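Local structure of alpha,alpha-trehalose-phosphate synthase (UDP-forming) (Burkholderia xenovorans, 5HXA) at residues S201-D204 with F205-G209; P253-S256 with L257-G260; L291-P294 with G295-G298; N352-M355 with A356-Q360; A435-A438 with D439-P443. The protein belongs to glycosyltransferase family 20 and has the GT-B architecture of two Rossmann-like domains. One frame throughout, in Å; residues are numbered along the deposited sequence. Where two conformers were deposited one is given.

Contact 1. Residues S201-D204 with F205-G209; sequences SFVD and FIERG
Phe202 and Ile206, one turn apart on helix 196-208 of the N-terminal Rossmann-like half of the GT-B fold, form the close-packed side of this i to i+4 contact. Ile206 CD1 lies 3.4 Å from Phe202 CE2 and meets the ring at an oblique angle. Phe202 CG stands anti to the backbone N (chi1 180°), which carries the ring into a pocket lined by Phe166, Phe193 and Val182; Val182 also touches Ile206. Val203 CG1 lies 3.8 Å from Glu207 CD, the two side chains alongside and pointing the same way.

The looser, polar side carries Asp204, Glu207 and Arg208, of which Asp204 and Arg208 reach the second subunit. Within the chain their carboxylate and guanidinium planes are stacked, 5° apart. Asp204 OD2 sits 4.1 Å from Arg208 NH1 over a face and no N-H is aimed at it, so any attraction is probably one of charge alone. Each residue has its salt bridge with the second subunit, Asp204 to Arg208 of that subunit and Arg208 to its Asp204. Gln200 holds Asp204 OD1, and Ser214 holds Glu207 OE1. A water spans the two acids, donating to Asp204 OD1 and to Glu207 OE2, each at 2.8 Å.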
# COMPACT_ATOMS: atom_id res chain seq x y z
N SER A 201 1.21 -6.97 12.51
CA SER A 201 0.72 -7.26 11.17
C SER A 201 0.53 -8.76 10.95
O SER A 201 -0.48 -9.20 10.39
CB SER A 201 1.70 -6.69 10.15
OG SER A 201 1.44 -7.19 8.87
N PHE A 202 1.52 -9.55 11.36
CA PHE A 202 1.45 -11.00 11.21
C PHE A 202 0.33 -11.58 12.06
O PHE A 202 -0.48 -12.37 11.59
CB PHE A 202 2.80 -11.61 11.61
CG PHE A 202 2.87 -13.11 11.51
CD1 PHE A 202 3.08 -13.73 10.28
CD2 PHE A 202 2.76 -13.90 12.65
CE1 PHE A 202 3.16 -15.12 10.20
CE2 PHE A 202 2.85 -15.28 12.56
CZ PHE A 202 3.05 -15.90 11.34
N VAL A 203 0.27 -11.17 13.33
CA VAL A 203 -0.76 -11.69 14.22
C VAL A 203 -2.14 -11.24 13.77
O VAL A 203 -3.12 -12.00 13.86
CB VAL A 203 -0.45 -11.26 15.67
CG1 VAL A 203 -1.61 -11.61 16.58
CG2 VAL A 203 0.85 -11.93 16.15
N ASP A 204 -2.25 -10.01 13.26
CA ASP A 204 -3.54 -9.55 12.72
C ASP A 204 -4.04 -10.45 11.61
O ASP A 204 -5.24 -10.75 11.52
CB ASP A 204 -3.42 -8.12 12.19
CG ASP A 204 -3.53 -7.06 13.29
OD1 ASP A 204 -3.88 -7.40 14.44
OD2 ASP A 204 -3.27 -5.88 12.98
N PHE A 205 -3.15 -10.87 10.71
CA PHE A 205 -3.60 -11.73 9.62
C PHE A 205 -4.19 -13.02 10.18
O PHE A 205 -5.28 -13.46 9.78
CB PHE A 205 -2.46 -12.06 8.65
CG PHE A 205 -2.89 -12.99 7.55
CD1 PHE A 205 -3.48 -12.50 6.39
CD2 PHE A 205 -2.80 -14.38 7.72
CE1 PHE A 205 -3.92 -13.37 5.39
CE2 PHE A 205 -3.23 -15.24 6.74
CZ PHE A 205 -3.80 -14.74 5.57
N ILE A 206 -3.47 -13.61 11.13
CA ILE A 206 -3.87 -14.89 11.69
C ILE A 206 -5.19 -14.77 12.43
O ILE A 206 -6.11 -15.58 12.24
CB ILE A 206 -2.74 -15.43 12.59
CG1 ILE A 206 -1.60 -15.93 11.70
CG2 ILE A 206 -3.22 -16.52 13.57
CD1 ILE A 206 -0.36 -16.29 12.44
N GLU A 207 -5.33 -13.75 13.28
CA GLU A 207 -6.54 -13.61 14.07
C GLU A 207 -7.73 -13.22 13.20
O GLU A 207 -8.82 -13.79 13.33
CB GLU A 207 -6.34 -12.58 15.19
CG GLU A 207 -5.37 -13.02 16.27
CD GLU A 207 -5.27 -12.00 17.40
OE1 GLU A 207 -5.04 -12.42 18.55
OE2 GLU A 207 -5.42 -10.79 17.15
N ARG A 208 -7.54 -12.25 12.31
CA ARG A 208 -8.68 -11.75 11.55
C ARG A 208 -9.11 -12.72 10.46
O ARG A 208 -10.28 -12.71 10.07
CB ARG A 208 -8.36 -10.36 10.99
CG ARG A 208 -8.15 -9.38 12.14
CD ARG A 208 -7.75 -7.96 11.76
NE ARG A 208 -7.92 -7.12 12.96
CZ ARG A 208 -7.64 -5.82 13.04
NH1 ARG A 208 -7.16 -5.18 12.00
NH2 ARG A 208 -7.86 -5.17 14.18
N GLY A 209 -8.21 -13.57 10.00
CA GLY A 209 -8.60 -14.65 9.12
C GLY A 209 -9.10 -15.89 9.82
O GLY A 209 -9.36 -16.90 9.16
O HOH W 1 -6.12 -8.78 15.36

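Contact 2. Residues P253-S256 with L257-G260; sequences PVRS and LRDG. With EDO (1,2-ethanediol), chain C.
Leu257, Arg255 and Arg258 carry most of this helical contact, in which Arg258 turns back onto Val254 and Arg255 while Leu257 touches the turn before it at its base. Helix 252-260 is a short surface helix leading into strand 265-270, a strand of the parallel sheet of the C-terminal Rossmann-like half. Leu257 meets the preceding turn chiefly through its CB, 3.5 Å from Val254 O; with CG anti to the backbone N (chi1 178°), its branched end leads away from that turn. Its N-H closes the turn on Pro253 O at 3.0 Å.

Arg258 works differently. Its chain bends at chi3, and the guanidinium swings back obliquely over the previous turn, so that NH2 lies against aliphatic carbons of both residues, 3.9 Å from Val254 CG1 and 4.1 Å from Arg255 CG. Arg255 leaves in another direction; the guanidinium planes stand 37° apart and the two groups do not meet, Arg255 NE being 6.5 Å from Arg258 NH2. Val254, the buried member, also packs on Leu353 and Gln360 of the neighbouring helical region, while Ser256 OG is bound to Lys252 O one turn back.

At the solvent end the O2 of a 1,2-ethanediol, probably from the crystallisation liquor, lies at the edge of the Arg255 guanidinium, in its plane. This O2 accepts from both NH1 and NH2 of Arg255, at 3.2 and 3.1 Å.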
# COMPACT_ATOMS: atom_id res chain seq x y z
N PRO A 253 40.63 8.66 0.58
CA PRO A 253 39.29 9.14 0.20
C PRO A 253 38.68 10.08 1.22
O PRO A 253 37.92 10.98 0.82
CB PRO A 253 38.47 7.84 0.07
CG PRO A 253 39.49 6.77 -0.12
CD PRO A 253 40.67 7.19 0.69
N VAL A 254 38.98 9.91 2.51
CA VAL A 254 38.44 10.82 3.52
C VAL A 254 39.10 12.19 3.40
O VAL A 254 38.41 13.22 3.46
CB VAL A 254 38.62 10.23 4.93
CG1 VAL A 254 37.93 11.12 5.95
CG2 VAL A 254 38.06 8.81 5.02
N ARG A 255 40.42 12.21 3.25
CA ARG A 255 41.13 13.47 3.07
C ARG A 255 40.68 14.17 1.79
O ARG A 255 40.59 15.40 1.75
CB ARG A 255 42.65 13.24 3.03
CG ARG A 255 43.22 12.58 4.27
CD ARG A 255 44.76 12.60 4.26
NE ARG A 255 45.34 11.91 3.11
CZ ARG A 255 45.74 10.65 3.12
NH1 ARG A 255 46.26 10.11 2.02
NH2 ARG A 255 45.63 9.91 4.22
N SER A 256 40.41 13.40 0.73
CA SER A 256 39.87 13.98 -0.50
C SER A 256 38.53 14.63 -0.25
O SER A 256 38.29 15.78 -0.66
CB SER A 256 39.74 12.91 -1.59
OG SER A 256 41.00 12.43 -2.01
N LEU A 257 37.61 13.91 0.42
CA LEU A 257 36.31 14.48 0.75
C LEU A 257 36.47 15.77 1.53
O LEU A 257 35.90 16.81 1.16
CB LEU A 257 35.49 13.47 1.55
CG LEU A 257 34.11 13.91 2.03
CD1 LEU A 257 33.19 14.29 0.84
CD2 LEU A 257 33.47 12.82 2.88
N ARG A 258 37.26 15.73 2.60
CA ARG A 258 37.45 16.90 3.46
C ARG A 258 37.98 18.09 2.67
O ARG A 258 37.46 19.21 2.79
CB ARG A 258 38.41 16.54 4.60
CG ARG A 258 38.10 17.22 5.92
CD ARG A 258 39.09 16.81 7.01
NE ARG A 258 39.59 15.46 6.79
CZ ARG A 258 40.27 14.75 7.70
NH1 ARG A 258 40.51 15.26 8.90
NH2 ARG A 258 40.69 13.53 7.40
N ASP A 259 39.02 17.88 1.85
CA ASP A 259 39.60 18.99 1.11
C ASP A 259 38.63 19.55 0.08
O ASP A 259 38.59 20.77 -0.14
CB ASP A 259 40.90 18.56 0.44
CG ASP A 259 41.99 18.20 1.44
OD1 ASP A 259 41.81 18.44 2.66
OD2 ASP A 259 43.04 17.68 0.99
N GLY A 260 37.84 18.69 -0.56
CA GLY A 260 36.89 19.18 -1.53
C GLY A 260 35.71 19.91 -0.92
O GLY A 260 35.09 20.73 -1.60
C1 EDO C . 45.14 5.39 2.57
O1 EDO C . 44.30 5.17 1.43
C2 EDO C . 46.38 6.17 2.16
O2 EDO C . 46.67 7.13 3.17

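Contact 3. Residues L291-P294 with G295-G298; sequences LNAP and GWHG
A beta-alpha-beta crossover, running from strand 265-270 through helix 279-292 to strand 300-305, makes its return here in a short 3-10 turn, where Ala293 and Pro294 meet Trp296 and His297. Ala293 is the first residue to leave helical geometry. From there two bonds of the i to i+3 kind wind the chain: Trp296 N donates to Ala293 O at 2.9 Å, and His297 N donates to Pro294 O at 3.1 Å. In both the donor lies above the carbonyl plane, by 40° for Ala293 and by 62° for Pro294, as expected of so tight a coil.

The side chains then spread to two places. Ala293 CB sits in the plane of the indole at its edge, 3.6 Å from Trp296 CD1; this apolar pair continues into helix 415-426, where Ala293 touches Glu423 and Trp296 touches Leu426. With CG anti to the carbonyl carbon (chi1 -66°), beside its own N, the His297 ring folds back over Pro294. Its CD2 comes within 3.5 Å of Pro294 CA, and Pro294 CB stands over one face of the imidazole, displaced toward the rim. Phe334 meets the ring nearly at right angles.

His297 NE2 is hydrogen-bonded to Leu290 O, a carbonyl close to the end of the helix. Because a carbonyl can only accept, NE2 must carry a hydrogen; the imidazole therefore ties the turn back to the helix it has just left, while Pro294 CB lies over the rim of one face.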
# COMPACT_ATOMS: atom_id res chain seq x y z
N LEU A 291 15.76 26.27 -2.23
CA LEU A 291 14.78 27.31 -2.54
C LEU A 291 14.35 28.07 -1.29
O LEU A 291 14.18 29.29 -1.33
CB LEU A 291 13.57 26.70 -3.24
CG LEU A 291 13.81 26.14 -4.65
CD1 LEU A 291 12.64 25.26 -5.09
CD2 LEU A 291 14.04 27.28 -5.65
N ASN A 292 14.15 27.36 -0.17
CA ASN A 292 13.73 28.01 1.08
C ASN A 292 14.81 28.93 1.63
O ASN A 292 14.50 29.96 2.23
CB ASN A 292 13.41 26.97 2.15
CG ASN A 292 12.13 26.21 1.89
OD1 ASN A 292 11.33 26.61 1.05
ND2 ASN A 292 11.94 25.09 2.62
N ALA A 293 16.07 28.54 1.50
CA ALA A 293 17.18 29.19 2.19
C ALA A 293 18.31 29.46 1.20
O ALA A 293 19.33 28.76 1.19
CB ALA A 293 17.67 28.32 3.36
N PRO A 294 18.16 30.47 0.34
CA PRO A 294 19.19 30.73 -0.66
C PRO A 294 20.55 31.09 -0.07
O PRO A 294 21.55 31.01 -0.78
CB PRO A 294 18.61 31.88 -1.49
CG PRO A 294 17.58 32.50 -0.61
CD PRO A 294 17.02 31.39 0.22
N GLY A 295 20.62 31.46 1.21
CA GLY A 295 21.91 31.67 1.84
C GLY A 295 22.76 30.41 1.93
O GLY A 295 23.98 30.51 2.16
N TRP A 296 22.17 29.24 1.77
CA TRP A 296 22.93 28.00 1.80
C TRP A 296 23.58 27.66 0.45
O TRP A 296 24.39 26.73 0.40
CB TRP A 296 22.05 26.83 2.26
CG TRP A 296 21.94 26.74 3.76
CD1 TRP A 296 20.82 26.99 4.51
CD2 TRP A 296 22.98 26.42 4.68
NE1 TRP A 296 21.11 26.83 5.84
CE2 TRP A 296 22.42 26.47 5.98
CE3 TRP A 296 24.33 26.07 4.54
CZ2 TRP A 296 23.17 26.20 7.13
CZ3 TRP A 296 25.07 25.80 5.69
CH2 TRP A 296 24.49 25.86 6.96
N HIS A 297 23.24 28.38 -0.62
CA HIS A 297 23.85 28.09 -1.92
C HIS A 297 25.36 28.22 -1.81
O HIS A 297 25.86 29.22 -1.31
CB HIS A 297 23.32 29.03 -3.00
CG HIS A 297 21.87 28.85 -3.31
ND1 HIS A 297 21.31 29.24 -4.51
CD2 HIS A 297 20.85 28.35 -2.57
CE1 HIS A 297 20.01 28.97 -4.49
NE2 HIS A 297 19.71 28.43 -3.33
N GLY A 298 26.08 27.20 -2.27
CA GLY A 298 27.54 27.22 -2.20
C GLY A 298 28.11 26.96 -0.82
O GLY A 298 29.33 27.01 -0.66

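Contact 4. Residues N352-M355 with A356-Q360; sequences NLLM and ALFRQ
Leu354, Met355 and Phe358 face each other along helix 351-359, a leucine and a methionine meeting one aromatic ring. Leu354 crosses the ring at a slant and presents its branch point to the face: CG lies 4.2 Å from the centroid of the Phe358 ring and 25° off its normal, a CH-pi contact. CG of Leu354 reaches this place by standing anti to the backbone N (chi1 -177°). Met355 instead runs alongside Phe358 in the same direction. Its chain folds at chi2 and chi3, bringing SD to 5.1 Å from the ring centroid and CE to 3.8 Å from Phe358 CE2 in an oblique Met-aromatic contact.

The backbone takes part as well. Leu354 O accepts the amide of Phe358 at 2.9 Å, and the same oxygen stands over one face of the ring near its rim. More loosely, Leu354 CD1 and Leu357 CD1 approach to 4.3 Å.

Outside the helix, Phe358 and Leu354 both pack on strand 265-270 through Val270, whereas Met355 is met by Ile241 and Ala245 of helix 238-247. Arg359, at the far end, gives NH1 to Ser383 O. Within the group of three side chains cohesion comes from dispersion and the weak polarity of C-H and sulfur against the ring, consistent with Leu354 and Phe358 meeting strand 265-270 by apolar packing, while polar bonds to Glu350 and Gln384 lie at the helix ends.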
# COMPACT_ATOMS: atom_id res chain seq x y z
N ASN A 352 34.54 0.05 6.79
CA ASN A 352 35.22 0.90 7.77
C ASN A 352 35.50 2.29 7.21
O ASN A 352 35.40 3.29 7.92
CB ASN A 352 36.52 0.25 8.22
CG ASN A 352 36.28 -0.98 9.07
OD1 ASN A 352 35.36 -1.03 9.87
ND2 ASN A 352 37.12 -2.00 8.89
N LEU A 353 35.87 2.36 5.92
CA LEU A 353 36.05 3.65 5.26
C LEU A 353 34.75 4.45 5.25
O LEU A 353 34.75 5.67 5.49
CB LEU A 353 36.55 3.43 3.84
CG LEU A 353 36.76 4.70 3.00
CD1 LEU A 353 37.83 5.53 3.66
CD2 LEU A 353 37.17 4.34 1.58
N LEU A 354 33.63 3.78 4.97
CA LEU A 354 32.34 4.47 4.98
C LEU A 354 32.04 5.08 6.34
O LEU A 354 31.49 6.18 6.43
CB LEU A 354 31.24 3.48 4.56
CG LEU A 354 29.83 4.04 4.43
CD1 LEU A 354 29.79 5.09 3.35
CD2 LEU A 354 28.83 2.92 4.13
N MET A 355 32.38 4.37 7.42
CA MET A 355 32.13 4.94 8.74
C MET A 355 32.92 6.23 8.92
O MET A 355 32.41 7.22 9.47
CB MET A 355 32.49 3.93 9.84
CG MET A 355 31.80 2.57 9.70
SD MET A 355 29.99 2.71 9.67
CE MET A 355 29.58 2.02 8.08
N ALA A 356 34.17 6.24 8.44
CA ALA A 356 34.98 7.45 8.47
C ALA A 356 34.36 8.57 7.64
O ALA A 356 34.46 9.75 8.01
CB ALA A 356 36.39 7.13 7.97
N LEU A 357 33.71 8.23 6.52
CA LEU A 357 33.02 9.25 5.74
C LEU A 357 31.81 9.80 6.49
O LEU A 357 31.57 11.01 6.46
CB LEU A 357 32.60 8.69 4.37
CG LEU A 357 33.72 8.15 3.46
CD1 LEU A 357 33.12 7.59 2.17
CD2 LEU A 357 34.75 9.23 3.14
N PHE A 358 31.04 8.93 7.16
CA PHE A 358 29.95 9.40 8.02
C PHE A 358 30.48 10.39 9.06
O PHE A 358 29.86 11.43 9.32
CB PHE A 358 29.28 8.23 8.76
CG PHE A 358 28.42 7.33 7.89
CD1 PHE A 358 27.79 7.81 6.76
CD2 PHE A 358 28.23 5.99 8.25
CE1 PHE A 358 26.98 6.98 5.98
CE2 PHE A 358 27.43 5.14 7.47
CZ PHE A 358 26.81 5.64 6.34
N ARG A 359 31.62 10.08 9.67
CA ARG A 359 32.20 10.93 10.71
C ARG A 359 32.54 12.32 10.18
O ARG A 359 32.56 13.29 10.95
CB ARG A 359 33.44 10.26 11.28
CG ARG A 359 34.05 10.91 12.52
CD ARG A 359 35.08 9.95 13.09
NE ARG A 359 35.74 10.39 14.32
CZ ARG A 359 35.41 9.99 15.54
NH1 ARG A 359 34.39 9.15 15.72
NH2 ARG A 359 36.09 10.44 16.58
N GLN A 360 32.81 12.45 8.87
CA GLN A 360 33.09 13.75 8.27
C GLN A 360 31.83 14.54 7.93
O GLN A 360 31.94 15.70 7.52
CB GLN A 360 33.91 13.57 6.98
CG GLN A 360 35.34 13.16 7.23
CD GLN A 360 36.05 14.15 8.12
OE1 GLN A 360 36.03 15.36 7.86
NE2 GLN A 360 36.65 13.66 9.20

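Contact 5. Residues A435-A438 with D439-P443; sequences ARHA and DMMAP
Met441 lays its CG over one face of the His437 ring, 3.7 Å from the centroid and 21° off the normal, so that a CH-pi contact joins residues one helical turn apart. The closest ring atoms include NE2 of His437, 3.5 Å from that methylene. Met441 SD follows at 4.4 Å from the His437 centroid, approaching obliquely. His437 has CG anti to its backbone N (chi1 176°), while the Met441 chain bends at both chi2 and chi3; together these turns cross the two side chains at a slant.

Next comes the backbone. Met441 N donates to His437 O at 2.9 Å, and Met440 N gives its main bond to Arg436 O at 3.1 Å. Met440 also curls at chi3, setting its CE 3.5 Å from Arg436 O.

In the outer shell, Val381 O takes a weak hydrogen bond from His437 NE2. Arg436 is held by a salt bridge to Glu432. Ala435, Ala438 and Asp439 are exposed while His437, Met440 and Met441 are buried, as in a surface helix packed by one side: helix 430-446, kinked at Pro443, lies on helices 375-382 and 238-247 and on the loop with Pro386 and Pro389, in the C-terminal Rossmann-like domain.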
# COMPACT_ATOMS: atom_id res chain seq x y z
N ALA A 435 23.76 16.50 22.89
CA ALA A 435 22.72 15.85 23.69
C ALA A 435 21.95 14.83 22.85
O ALA A 435 21.65 13.73 23.33
CB ALA A 435 21.78 16.90 24.28
N ARG A 436 21.64 15.17 21.60
CA ARG A 436 20.94 14.23 20.72
C ARG A 436 21.78 12.99 20.44
O ARG A 436 21.27 11.87 20.45
CB ARG A 436 20.58 14.91 19.40
CG ARG A 436 19.43 15.91 19.51
CD ARG A 436 19.20 16.63 18.17
NE ARG A 436 18.14 17.63 18.27
CZ ARG A 436 16.84 17.35 18.18
NH1 ARG A 436 16.43 16.09 18.01
NH2 ARG A 436 15.95 18.33 18.28
N HIS A 437 23.07 13.19 20.16
CA HIS A 437 23.96 12.06 19.91
C HIS A 437 24.03 11.14 21.13
O HIS A 437 23.92 9.92 21.00
CB HIS A 437 25.34 12.58 19.51
CG HIS A 437 26.36 11.50 19.33
ND1 HIS A 437 27.35 11.25 20.26
CD2 HIS A 437 26.56 10.63 18.32
CE1 HIS A 437 28.11 10.26 19.83
NE2 HIS A 437 27.65 9.86 18.66
N ALA A 438 24.17 11.73 22.33
CA ALA A 438 24.19 10.93 23.56
C ALA A 438 22.88 10.15 23.74
O ALA A 438 22.90 8.98 24.14
CB ALA A 438 24.44 11.83 24.76
N ASP A 439 21.75 10.80 23.45
CA ASP A 439 20.44 10.16 23.63
C ASP A 439 20.26 8.97 22.71
O ASP A 439 19.52 8.04 23.05
CB ASP A 439 19.30 11.16 23.38
CG ASP A 439 19.13 12.18 24.50
OD1 ASP A 439 19.86 12.11 25.50
OD2 ASP A 439 18.24 13.06 24.37
N MET A 440 20.88 8.99 21.53
CA MET A 440 20.80 7.87 20.60
C MET A 440 21.83 6.78 20.90
O MET A 440 21.52 5.59 20.76
CB MET A 440 20.97 8.38 19.16
CG MET A 440 19.77 9.21 18.69
SD MET A 440 19.92 9.67 16.96
CE MET A 440 21.10 11.02 17.06
N MET A 441 23.04 7.16 21.33
CA MET A 441 24.07 6.18 21.64
C MET A 441 23.67 5.27 22.80
O MET A 441 23.99 4.08 22.81
CB MET A 441 25.40 6.88 21.96
CG MET A 441 26.07 7.53 20.75
SD MET A 441 26.61 6.31 19.53
CE MET A 441 28.11 5.68 20.29
N ALA A 442 23.00 5.82 23.81
CA ALA A 442 22.69 5.01 24.99
C ALA A 442 21.81 3.81 24.68
O ALA A 442 22.17 2.69 25.09
CB ALA A 442 22.08 5.90 26.09
N PRO A 443 20.66 3.94 24.00
CA PRO A 443 19.89 2.73 23.68
C PRO A 443 20.56 1.85 22.65
O PRO A 443 20.35 0.63 22.67
CB PRO A 443 18.55 3.30 23.16
CG PRO A 443 18.90 4.63 22.64
CD PRO A 443 19.94 5.16 23.58

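All five contacts are local. Contact 1 belongs to the N-terminal half of the GT-B fold and is largely buried, with polar side chains given to the second subunit; no other contact here touches that subunit. Contacts 2 and 3 lie at the surface, with an arginine end on aliphatic carbons in contact 2, and proline and an alanine-indole pair in contact 3. Contacts 4 and 5 are partly buried and share a chemistry of methionine with an aromatic ring. Contacts 2 and 4 also touch through Arg258 with Gln360 and Pro253 with Leu353, joining helices 252-260 and 351-359; contact 5 comes within about 7 Å of contact 4 at nearest atoms.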